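Local coordinates for protein possible glutathione S-transferase (Rhodopseudomonas palustris, PDB 3M8N) that probably transfers glutathione to electrophilic substrates, as a dimeric member of the glutathione S-transferase superfamily, at residues L82-W96 and F153-L165. Sequence-based numbering, arbitrary orientation.
Sequences LAPDTRMDRAEALQW and FAAGQLTIADIAL
Phe-153 comes at the indole of Trp-96 edge first, in a T-shaped (edge-to-face) pair with the two planes 57° apart. Its CD1 leads, 3.6 Å from Trp-96 CD2 and over the middle of the ring system, while its CB sits above the five-membered ring in a CH-pi contact. The Trp-96 chi1 of -73° sets CG anti to the carbonyl carbon, which turns one indole face to Phe-153. Leu-165 presses CD1 onto a face of the Phe-153 ring and reaches the CB of Trp-96 with the same methyl, 4.1 Å away. A leucine in place of Trp-96 would probably rob the Phe-153 edge of its aromatic face and open a gap between the two segments.

Next to the rings the contact runs through alanines: Ala-93 CB lies 4.0 Å from Ala-154 CB, and Ala-161 CB packs against Ala-93 O. Methyls this small fit a close approach: the axes of helices 87-96 and 160-165 come within 8.6 Å, and the helices run nearly parallel, 5° apart. At the far end Leu-82 O accepts from Ile-160 N in the carbonyl plane, at 3.3 Å. The Leu-82 side chain crosses Ile-163 at about a right angle, CD1 to CD1 3.7 Å, and lies alongside Leu-158. In the capping box that starts the second helix, Thr-159 N donates to the anti lone pair of Asp-162 OD2, while OD1 takes Phe-153 N, tying the preceding loop to the same aspartate.

All this belongs to the helical C-terminal domain of the GST fold. Asp-89 and Glu-92 both form salt bridges with Arg-64 of the second subunit, helix 129-146 backs the aromatic pair through Val-142 and Met-143, and helix 69-77 packs on Ile-160 and Ala-164.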
# COMPACT_ATOMS: atom_id res chain seq x y z
N LEU A 82 16.26 -9.76 0.32
CA LEU A 82 15.11 -9.09 -0.30
C LEU A 82 14.90 -7.62 -0.04
O LEU A 82 13.95 -7.04 -0.60
CB LEU A 82 13.85 -9.79 0.08
CG LEU A 82 13.75 -11.23 -0.33
CD1 LEU A 82 12.43 -11.77 0.23
CD2 LEU A 82 13.78 -11.33 -1.85
N ALA A 83 15.71 -7.03 0.85
CA ALA A 83 15.72 -5.61 1.13
C ALA A 83 16.89 -4.90 0.43
O ALA A 83 18.00 -5.33 0.58
CB ALA A 83 15.72 -5.35 2.68
N PRO A 84 16.67 -3.83 -0.35
CA PRO A 84 17.84 -3.16 -0.96
C PRO A 84 18.64 -2.32 0.02
O PRO A 84 18.28 -2.27 1.17
CB PRO A 84 17.22 -2.27 -2.03
CG PRO A 84 15.88 -2.11 -1.65
CD PRO A 84 15.42 -3.29 -0.89
N ASP A 85 19.69 -1.63 -0.42
CA ASP A 85 20.63 -1.01 0.52
C ASP A 85 20.42 0.42 0.76
O ASP A 85 20.47 0.87 1.88
CB ASP A 85 22.09 -1.16 0.10
CG ASP A 85 22.58 -2.60 0.22
OD1 ASP A 85 22.14 -3.32 1.15
OD2 ASP A 85 23.38 -3.04 -0.63
N THR A 86 20.23 1.17 -0.31
CA THR A 86 20.15 2.60 -0.16
C THR A 86 18.76 3.05 0.25
O THR A 86 17.79 2.37 0.06
CB THR A 86 20.65 3.36 -1.42
OG1 THR A 86 19.67 3.28 -2.45
CG2 THR A 86 21.98 2.81 -1.93
N ARG A 87 18.70 4.22 0.85
CA ARG A 87 17.45 4.79 1.23
C ARG A 87 16.49 4.92 0.04
O ARG A 87 15.30 4.68 0.17
CB ARG A 87 17.72 6.14 1.85
CG ARG A 87 16.50 6.80 2.45
CD ARG A 87 16.95 7.89 3.29
NE ARG A 87 15.96 8.94 3.21
CZ ARG A 87 16.12 10.17 3.69
NH1 ARG A 87 17.26 10.51 4.30
NH2 ARG A 87 15.13 11.06 3.56
N MSE A 88 17.03 5.33 -1.11
CA MSE A 88 16.24 5.53 -2.29
C MSE A 88 15.72 4.24 -2.90
O MSE A 88 14.59 4.13 -3.31
CB MSE A 88 17.06 6.35 -3.28
CG MSE A 88 16.27 6.71 -4.51
SE MSE A 88 14.56 7.70 -4.35
CE MSE A 88 14.02 7.62 -6.26
N ASP A 89 16.54 3.22 -2.91
CA ASP A 89 16.12 1.91 -3.38
C ASP A 89 15.05 1.22 -2.52
O ASP A 89 14.17 0.58 -3.02
CB ASP A 89 17.33 1.02 -3.47
CG ASP A 89 18.12 1.25 -4.74
OD1 ASP A 89 17.78 2.11 -5.60
OD2 ASP A 89 19.08 0.52 -4.87
N ARG A 90 15.20 1.29 -1.22
CA ARG A 90 14.16 0.93 -0.35
C ARG A 90 12.83 1.66 -0.61
O ARG A 90 11.80 1.05 -0.55
CB ARG A 90 14.64 1.15 1.08
CG ARG A 90 15.73 0.24 1.42
CD ARG A 90 16.14 0.57 2.80
NE ARG A 90 17.24 -0.25 3.19
CZ ARG A 90 18.07 0.08 4.18
NH1 ARG A 90 17.87 1.19 4.86
NH2 ARG A 90 19.09 -0.69 4.49
N ALA A 91 12.88 2.96 -0.87
CA ALA A 91 11.67 3.76 -1.07
C ALA A 91 11.01 3.38 -2.39
O ALA A 91 9.81 3.33 -2.48
CB ALA A 91 12.02 5.23 -1.02
N GLU A 92 11.81 3.03 -3.41
CA GLU A 92 11.27 2.51 -4.66
C GLU A 92 10.63 1.19 -4.55
O GLU A 92 9.65 0.99 -5.18
CB GLU A 92 12.34 2.40 -5.75
CG GLU A 92 12.97 3.71 -6.13
CD GLU A 92 14.01 3.54 -7.26
OE1 GLU A 92 14.40 2.37 -7.62
OE2 GLU A 92 14.43 4.60 -7.77
N ALA A 93 11.15 0.28 -3.73
CA ALA A 93 10.46 -0.97 -3.43
C ALA A 93 9.11 -0.72 -2.84
O ALA A 93 8.18 -1.37 -3.22
CB ALA A 93 11.29 -1.87 -2.49
N LEU A 94 9.00 0.23 -1.89
CA LEU A 94 7.75 0.60 -1.26
C LEU A 94 6.85 1.29 -2.22
O LEU A 94 5.67 1.06 -2.20
CB LEU A 94 7.98 1.50 -0.00
CG LEU A 94 8.47 0.76 1.26
CD1 LEU A 94 9.06 1.69 2.25
CD2 LEU A 94 7.46 -0.23 1.90
N GLN A 95 7.41 2.15 -3.07
CA GLN A 95 6.67 2.78 -4.17
C GLN A 95 5.91 1.74 -4.97
O GLN A 95 4.71 1.83 -5.08
CB GLN A 95 7.58 3.55 -5.06
CG GLN A 95 6.88 4.12 -6.22
CD GLN A 95 7.79 4.58 -7.34
OE1 GLN A 95 8.60 5.49 -7.21
NE2 GLN A 95 7.57 4.01 -8.48
N TRP A 96 6.60 0.71 -5.44
CA TRP A 96 5.94 -0.32 -6.19
C TRP A 96 4.95 -1.13 -5.37
O TRP A 96 3.96 -1.58 -5.87
CB TRP A 96 6.96 -1.19 -6.89
CG TRP A 96 7.56 -0.48 -8.04
CD1 TRP A 96 8.80 0.05 -8.11
CD2 TRP A 96 6.93 -0.18 -9.27
NE1 TRP A 96 8.99 0.67 -9.31
CE2 TRP A 96 7.84 0.55 -10.04
CE3 TRP A 96 5.66 -0.44 -9.81
CZ2 TRP A 96 7.53 1.03 -11.33
CZ3 TRP A 96 5.35 0.04 -11.10
CH2 TRP A 96 6.29 0.75 -11.83
N PHE A 153 11.57 -4.75 -10.34
CA PHE A 153 10.92 -3.46 -10.08
C PHE A 153 11.76 -2.45 -9.33
O PHE A 153 11.69 -1.28 -9.63
CB PHE A 153 9.51 -3.62 -9.50
CG PHE A 153 8.50 -4.00 -10.52
CD1 PHE A 153 7.88 -3.03 -11.30
CD2 PHE A 153 8.22 -5.31 -10.77
CE1 PHE A 153 7.00 -3.38 -12.28
CE2 PHE A 153 7.37 -5.65 -11.73
CZ PHE A 153 6.75 -4.70 -12.49
N ALA A 154 12.59 -2.87 -8.39
CA ALA A 154 13.39 -1.89 -7.65
C ALA A 154 14.81 -2.36 -7.52
O ALA A 154 15.01 -3.56 -7.35
CB ALA A 154 12.76 -1.67 -6.22
N ALA A 155 15.78 -1.43 -7.56
CA ALA A 155 17.16 -1.70 -7.12
C ALA A 155 17.95 -2.73 -7.97
O ALA A 155 18.97 -3.29 -7.53
CB ALA A 155 17.15 -2.16 -5.66
N GLY A 156 17.43 -3.02 -9.16
CA GLY A 156 18.02 -4.00 -10.04
C GLY A 156 18.10 -5.41 -9.54
O GLY A 156 18.90 -6.17 -10.05
N GLN A 157 17.28 -5.81 -8.60
CA GLN A 157 17.44 -7.13 -8.01
C GLN A 157 16.11 -7.49 -7.51
O GLN A 157 15.23 -6.62 -7.48
CB GLN A 157 18.40 -7.10 -6.83
CG GLN A 157 17.93 -6.15 -5.70
CD GLN A 157 18.57 -6.40 -4.34
OE1 GLN A 157 19.73 -6.09 -4.16
NE2 GLN A 157 17.78 -6.94 -3.36
N LEU A 158 15.94 -8.76 -7.19
CA LEU A 158 14.73 -9.28 -6.55
C LEU A 158 14.56 -8.66 -5.14
O LEU A 158 15.48 -8.74 -4.30
CB LEU A 158 14.75 -10.79 -6.47
CG LEU A 158 13.47 -11.42 -5.97
CD1 LEU A 158 12.51 -11.44 -7.03
CD2 LEU A 158 13.67 -12.81 -5.61
N THR A 159 13.40 -8.04 -4.90
CA THR A 159 13.08 -7.41 -3.64
C THR A 159 11.63 -7.84 -3.33
O THR A 159 11.02 -8.59 -4.12
CB THR A 159 13.24 -5.88 -3.63
OG1 THR A 159 12.21 -5.26 -4.34
CG2 THR A 159 14.49 -5.44 -4.23
N ILE A 160 11.12 -7.41 -2.19
CA ILE A 160 9.73 -7.67 -1.82
C ILE A 160 8.72 -6.99 -2.73
O ILE A 160 7.59 -7.41 -2.80
CB ILE A 160 9.40 -7.32 -0.28
CG1 ILE A 160 10.02 -6.00 0.09
CG2 ILE A 160 9.81 -8.42 0.60
CD1 ILE A 160 9.36 -5.36 1.30
N ALA A 161 9.10 -5.93 -3.42
CA ALA A 161 8.25 -5.33 -4.45
C ALA A 161 7.85 -6.29 -5.54
O ALA A 161 6.72 -6.22 -5.96
CB ALA A 161 8.88 -4.14 -5.08
N ASP A 162 8.79 -7.15 -6.00
CA ASP A 162 8.53 -8.18 -7.04
C ASP A 162 7.58 -9.22 -6.52
O ASP A 162 6.63 -9.59 -7.19
CB ASP A 162 9.83 -8.84 -7.46
CG ASP A 162 10.79 -7.88 -8.07
OD1 ASP A 162 10.57 -7.42 -9.18
OD2 ASP A 162 11.77 -7.54 -7.43
N ILE A 163 7.83 -9.68 -5.31
CA ILE A 163 6.98 -10.63 -4.62
C ILE A 163 5.59 -10.07 -4.44
O ILE A 163 4.63 -10.78 -4.61
CB ILE A 163 7.58 -11.04 -3.24
CG1 ILE A 163 8.95 -11.67 -3.44
CG2 ILE A 163 6.66 -11.94 -2.44
CD1 ILE A 163 9.69 -11.71 -2.22
N ALA A 164 5.48 -8.81 -4.01
CA ALA A 164 4.16 -8.22 -3.85
C ALA A 164 3.36 -8.15 -5.16
O ALA A 164 2.23 -8.56 -5.22
CB ALA A 164 4.27 -6.86 -3.23
N LEU A 165 4.00 -7.67 -6.21
CA LEU A 165 3.39 -7.60 -7.54
C LEU A 165 3.11 -8.98 -8.12
O LEU A 165 2.09 -9.20 -8.77
CB LEU A 165 4.28 -6.78 -8.47
CG LEU A 165 4.29 -5.31 -8.10
CD1 LEU A 165 5.43 -4.54 -8.71
CD2 LEU A 165 3.00 -4.71 -8.48